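Local coordinates for nickel-dependent hydrogenase large subunit (Allochromatium vinosum, PDB 3MYR), which forms the large subunit of a membrane-bound [NiFe] hydrogenase, carrying the nickel-iron centre that oxidises hydrogen and passes the electrons to an acceptor, at residues R12-D24 and A29-I41. Numbering follows the deposited sequence.
Sequences RIEGHLRIEAQMD and AQAYSSGTMVRGI
Arg18 meets Thr36, the residue just after strand 27-35, at the open end of the antiparallel hairpin that this strand forms with strand 17-24. Arg18 CB lies 3.8 Å from Thr36 CG2. Its CG stands anti to the backbone N (chi1 160°) and the chain runs extended to NE. The guanidinium meets Glu20 side-on: NE and NH2 both grip OE1, with NE 2.6 Å from that oxygen, which lies in the guanidinium plane. Asp8 takes NH1 in a second salt bridge, and Arg4 pairs with the other oxygen of Glu20. Tyr32 sits across from Glu20 and presents a ring edge, CD2, to Glu20 O at 3.7 Å. On the opposite face, Leu17 CD1 touches Ser33 OG at 3.5 Å, and that hydroxyl is hydrogen-bonded to Ala514 O. Ile19 lays CD1 against Ser33 CA, while helix 543-551 packs on Leu17 and Ile19. Beyond the strands, His16 ND1 comes 3.5 Å from Met37 CB, obliquely to the ring. His16 O accepts a hydrogen bond from Thr36 N at 3.0 Å, and Thr36 OG1 hydrogen-bonds to Thr87 O of the small subunit. At the far end, the backbone N of both Ala29 and Gln30 donates to Gln22 O, a classic beta bulge. A methionine in place of Arg18 would probably leave Asp8 without this salt bridge and Glu20 more dependent on Arg4. The chemistry is thus divided: a charge network on the Arg18 face, mainly aliphatic packing on the Leu17 face, and a hairpin end that runs into the subunit interface, with the side chain of Met37 about 8 Å from a bound iron-sulfur cluster.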
loop_
_atom_site.group_PDB
_atom_site.type_symbol
_atom_site.label_atom_id
_atom_site.label_comp_id
_atom_site.label_asym_id
_atom_site.label_seq_id
_atom_site.Cartn_x
_atom_site.Cartn_y
_atom_site.Cartn_z
ATOM N N ARG B 12 10.912 4.438 -4.795
ATOM C CA ARG B 12 9.981 5.312 -4.105
ATOM C C ARG B 12 8.598 5.230 -4.694
ATOM O O ARG B 12 7.902 6.245 -4.826
ATOM C CB ARG B 12 10.526 6.747 -4.030
ATOM C CG ARG B 12 11.522 6.801 -2.850
ATOM C CD ARG B 12 12.140 8.191 -2.675
ATOM N NE ARG B 12 12.913 8.616 -3.854
ATOM C CZ ARG B 12 12.620 9.649 -4.654
ATOM N NH1 ARG B 12 11.531 10.410 -4.493
ATOM N NH2 ARG B 12 13.476 9.995 -5.618
ATOM N N ILE B 13 8.233 4.015 -5.110
ATOM C CA ILE B 13 6.838 3.654 -5.288
ATOM C C ILE B 13 6.634 2.348 -4.530
ATOM O O ILE B 13 7.581 1.784 -3.933
ATOM C CB ILE B 13 6.508 3.413 -6.824
ATOM C CG1 ILE B 13 7.361 2.243 -7.392
ATOM C CG2 ILE B 13 6.815 4.624 -7.614
ATOM C CD1 ILE B 13 6.859 1.694 -8.751
ATOM N N GLU B 14 5.420 1.825 -4.609
ATOM C CA GLU B 14 5.202 0.423 -4.233
ATOM C C GLU B 14 5.316 -0.458 -5.490
ATOM O O GLU B 14 4.739 -0.147 -6.524
ATOM C CB GLU B 14 3.798 0.259 -3.639
ATOM C CG GLU B 14 3.606 -1.153 -2.954
ATOM C CD GLU B 14 3.723 -2.337 -3.947
ATOM O OE1 GLU B 14 4.310 -3.415 -3.534
ATOM O OE2 GLU B 14 3.248 -2.190 -5.121
ATOM N N GLY B 15 6.109 -1.507 -5.422
ATOM C CA GLY B 15 6.125 -2.496 -6.465
ATOM C C GLY B 15 7.053 -2.208 -7.615
ATOM O O GLY B 15 7.978 -1.408 -7.507
ATOM N N HIS B 16 6.793 -2.861 -8.748
ATOM C CA HIS B 16 7.830 -3.060 -9.758
ATOM C C HIS B 16 7.466 -2.409 -11.075
ATOM O O HIS B 16 6.681 -2.969 -11.836
ATOM C CB HIS B 16 8.071 -4.576 -9.950
ATOM C CG HIS B 16 8.758 -5.187 -8.774
ATOM N ND1 HIS B 16 8.106 -5.994 -7.854
ATOM C CD2 HIS B 16 9.986 -4.960 -8.266
ATOM C CE1 HIS B 16 8.956 -6.354 -6.904
ATOM N NE2 HIS B 16 10.091 -5.708 -7.115
ATOM N N LEU B 17 8.028 -1.234 -11.328
ATOM C CA LEU B 17 7.645 -0.426 -12.458
ATOM C C LEU B 17 8.883 -0.072 -13.268
ATOM O O LEU B 17 9.902 0.346 -12.741
ATOM C CB LEU B 17 6.909 0.835 -12.030
ATOM C CG LEU B 17 6.434 1.856 -13.109
ATOM C CD1 LEU B 17 5.270 1.338 -13.991
ATOM C CD2 LEU B 17 5.990 3.222 -12.464
ATOM N N ARG B 18 8.726 -0.193 -14.576
ATOM C CA ARG B 18 9.766 0.169 -15.541
ATOM C C ARG B 18 9.121 1.250 -16.466
ATOM O O ARG B 18 7.950 1.080 -16.885
ATOM C CB ARG B 18 10.185 -1.084 -16.364
ATOM C CG ARG B 18 10.903 -0.757 -17.728
ATOM C CD ARG B 18 11.244 -2.072 -18.395
ATOM N NE ARG B 18 12.258 -1.947 -19.446
ATOM C CZ ARG B 18 13.535 -2.300 -19.343
ATOM N NH1 ARG B 18 13.997 -2.814 -18.199
ATOM N NH2 ARG B 18 14.341 -2.183 -20.414
ATOM N N ILE B 19 9.829 2.360 -16.693
ATOM C CA ILE B 19 9.446 3.354 -17.704
ATOM C C ILE B 19 10.452 3.324 -18.840
ATOM O O ILE B 19 11.680 3.315 -18.580
ATOM C CB ILE B 19 9.425 4.790 -17.100
ATOM C CG1 ILE B 19 8.436 4.872 -15.916
ATOM C CG2 ILE B 19 9.092 5.851 -18.196
ATOM C CD1 ILE B 19 7.002 4.735 -16.334
ATOM N N GLU B 20 9.953 3.277 -20.097
ATOM C CA GLU B 20 10.812 3.505 -21.263
ATOM C C GLU B 20 10.308 4.760 -21.953
ATOM O O GLU B 20 9.093 5.022 -21.965
ATOM C CB GLU B 20 10.793 2.279 -22.183
ATOM C CG GLU B 20 11.462 1.078 -21.466
ATOM C CD GLU B 20 11.726 -0.135 -22.389
ATOM O OE1 GLU B 20 12.235 -1.197 -21.908
ATOM O OE2 GLU B 20 11.420 -0.021 -23.585
ATOM N N ALA B 21 11.231 5.580 -22.456
ATOM C CA ALA B 21 10.862 6.839 -23.096
ATOM C C ALA B 21 11.633 6.976 -24.427
ATOM O O ALA B 21 12.874 6.848 -24.472
ATOM C CB ALA B 21 11.189 8.005 -22.180
ATOM N N GLN B 22 10.889 7.223 -25.504
ATOM C CA GLN B 22 11.497 7.562 -26.777
ATOM C C GLN B 22 11.716 9.068 -26.759
ATOM O O GLN B 22 10.743 9.850 -26.624
ATOM C CB GLN B 22 10.589 7.139 -27.934
ATOM C CG GLN B 22 11.153 7.530 -29.352
ATOM C CD GLN B 22 12.523 6.893 -29.633
ATOM O OE1 GLN B 22 13.510 7.605 -29.866
ATOM N NE2 GLN B 22 12.610 5.566 -29.529
ATOM N N MET B 23 12.982 9.463 -26.814
ATOM C CA MET B 23 13.369 10.846 -26.710
ATOM C C MET B 23 13.415 11.464 -28.099
ATOM O O MET B 23 13.858 10.801 -29.052
ATOM C CB MET B 23 14.765 10.972 -26.075
ATOM C CG MET B 23 14.875 10.429 -24.626
ATOM S SD MET B 23 13.518 11.056 -23.560
ATOM C CE MET B 23 14.041 12.758 -23.311
ATOM N N ASP B 24 12.956 12.715 -28.213
ATOM C CA ASP B 24 13.258 13.583 -29.394
ATOM C C ASP B 24 14.063 14.815 -28.923
ATOM O O ASP B 24 13.499 15.749 -28.338
ATOM C CB ASP B 24 11.961 13.973 -30.157
ATOM C CG ASP B 24 12.240 14.891 -31.385
ATOM O OD1 ASP B 24 13.422 15.057 -31.804
ATOM O OD2 ASP B 24 11.271 15.479 -31.909
ATOM N N ALA B 29 9.168 12.057 -26.357
ATOM C CA ALA B 29 8.231 11.959 -27.508
ATOM C C ALA B 29 7.159 10.882 -27.285
ATOM O O ALA B 29 5.980 11.145 -27.505
ATOM C CB ALA B 29 8.980 11.717 -28.849
ATOM N N GLN B 30 7.561 9.697 -26.826
ATOM C CA GLN B 30 6.604 8.642 -26.424
ATOM C C GLN B 30 7.095 8.024 -25.124
ATOM O O GLN B 30 8.310 7.801 -24.951
ATOM C CB GLN B 30 6.465 7.517 -27.462
ATOM C CG GLN B 30 5.793 7.848 -28.829
ATOM C CD GLN B 30 4.248 8.026 -28.755
ATOM O OE1 GLN B 30 3.758 9.170 -28.671
ATOM N NE2 GLN B 30 3.483 6.912 -28.827
ATOM N N ALA B 31 6.166 7.722 -24.224
ATOM C CA ALA B 31 6.507 7.015 -22.999
ATOM C C ALA B 31 5.737 5.674 -22.913
ATOM O O ALA B 31 4.594 5.544 -23.401
ATOM C CB ALA B 31 6.199 7.901 -21.786
ATOM N N TYR B 32 6.357 4.695 -22.254
ATOM C CA TYR B 32 5.758 3.363 -22.066
ATOM C C TYR B 32 5.901 2.985 -20.589
ATOM O O TYR B 32 6.981 3.188 -19.992
ATOM C CB TYR B 32 6.423 2.298 -22.956
ATOM C CG TYR B 32 6.370 2.683 -24.393
ATOM C CD1 TYR B 32 5.355 2.186 -25.240
ATOM C CD2 TYR B 32 7.301 3.582 -24.919
ATOM C CE1 TYR B 32 5.277 2.580 -26.559
ATOM C CE2 TYR B 32 7.239 3.977 -26.273
ATOM C CZ TYR B 32 6.209 3.479 -27.065
ATOM O OH TYR B 32 6.141 3.834 -28.409
ATOM N N SER B 33 4.769 2.552 -20.005
ATOM C CA SER B 33 4.652 2.173 -18.593
ATOM C C SER B 33 4.506 0.634 -18.526
ATOM O O SER B 33 3.613 0.046 -19.166
ATOM C CB SER B 33 3.396 2.805 -17.985
ATOM O OG SER B 33 3.275 2.331 -16.645
ATOM N N SER B 34 5.408 -0.018 -17.802
ATOM C CA SER B 34 5.448 -1.457 -17.734
ATOM C C SER B 34 5.558 -1.976 -16.302
ATOM O O SER B 34 6.528 -1.678 -15.619
ATOM C CB SER B 34 6.682 -1.942 -18.486
ATOM O OG SER B 34 6.769 -3.357 -18.312
ATOM N N GLY B 35 4.578 -2.770 -15.866
ATOM C CA GLY B 35 4.585 -3.474 -14.545
ATOM C C GLY B 35 5.296 -4.818 -14.697
ATOM O O GLY B 35 4.940 -5.584 -15.588
ATOM N N THR B 36 6.317 -5.090 -13.876
ATOM C CA THR B 36 7.229 -6.186 -14.176
ATOM C C THR B 36 7.151 -7.239 -13.063
ATOM O O THR B 36 8.102 -8.011 -12.907
ATOM C CB THR B 36 8.721 -5.712 -14.396
ATOM O OG1 THR B 36 9.237 -5.220 -13.142
ATOM C CG2 THR B 36 8.827 -4.520 -15.446
ATOM N N MET B 37 5.991 -7.351 -12.379
ATOM C CA MET B 37 5.792 -8.476 -11.432
ATOM C C MET B 37 4.310 -8.838 -11.438
ATOM O O MET B 37 3.430 -7.940 -11.451
ATOM C CB MET B 37 6.301 -8.126 -10.031
ATOM C CG MET B 37 6.237 -9.287 -9.006
ATOM S SD MET B 37 4.579 -9.531 -8.255
ATOM C CE MET B 37 4.574 -8.296 -6.898
ATOM N N VAL B 38 4.018 -10.145 -11.442
ATOM C CA VAL B 38 2.627 -10.582 -11.337
ATOM C C VAL B 38 2.554 -11.717 -10.294
ATOM O O VAL B 38 3.572 -12.462 -10.121
ATOM C CB VAL B 38 2.145 -11.115 -12.766
ATOM C CG1 VAL B 38 2.995 -12.269 -13.202
ATOM C CG2 VAL B 38 0.618 -11.465 -12.752
ATOM N N ARG B 39 1.400 -11.848 -9.629
ATOM C CA ARG B 39 1.101 -12.963 -8.709
ATOM C C ARG B 39 -0.129 -13.817 -9.119
ATOM O O ARG B 39 -0.169 -15.036 -8.848
ATOM C CB ARG B 39 0.963 -12.478 -7.252
ATOM C CG ARG B 39 2.282 -11.935 -6.713
ATOM C CD ARG B 39 2.164 -11.050 -5.477
ATOM N NE ARG B 39 1.366 -9.862 -5.789
ATOM C CZ ARG B 39 0.748 -9.100 -4.884
ATOM N NH1 ARG B 39 0.782 -9.434 -3.582
ATOM N NH2 ARG B 39 0.000 -8.069 -5.305
ATOM N N GLY B 40 -1.134 -13.167 -9.716
ATOM C CA GLY B 40 -2.325 -13.858 -10.267
ATOM C C GLY B 40 -3.253 -14.224 -9.102
ATOM O O GLY B 40 -3.863 -15.298 -9.062
ATOM N N ILE B 41 -3.454 -13.270 -8.213
ATOM C CA ILE B 41 -4.354 -13.457 -7.100
ATOM C C ILE B 41 -5.809 -13.757 -7.545
ATOM O O ILE B 41 -6.549 -14.515 -6.888
ATOM C CB ILE B 41 -4.252 -12.233 -6.151
ATOM C CG1 ILE B 41 -2.828 -12.218 -5.570
ATOM C CG2 ILE B 41 -5.409 -12.314 -5.008
ATOM C CD1 ILE B 41 -2.440 -10.914 -4.824
#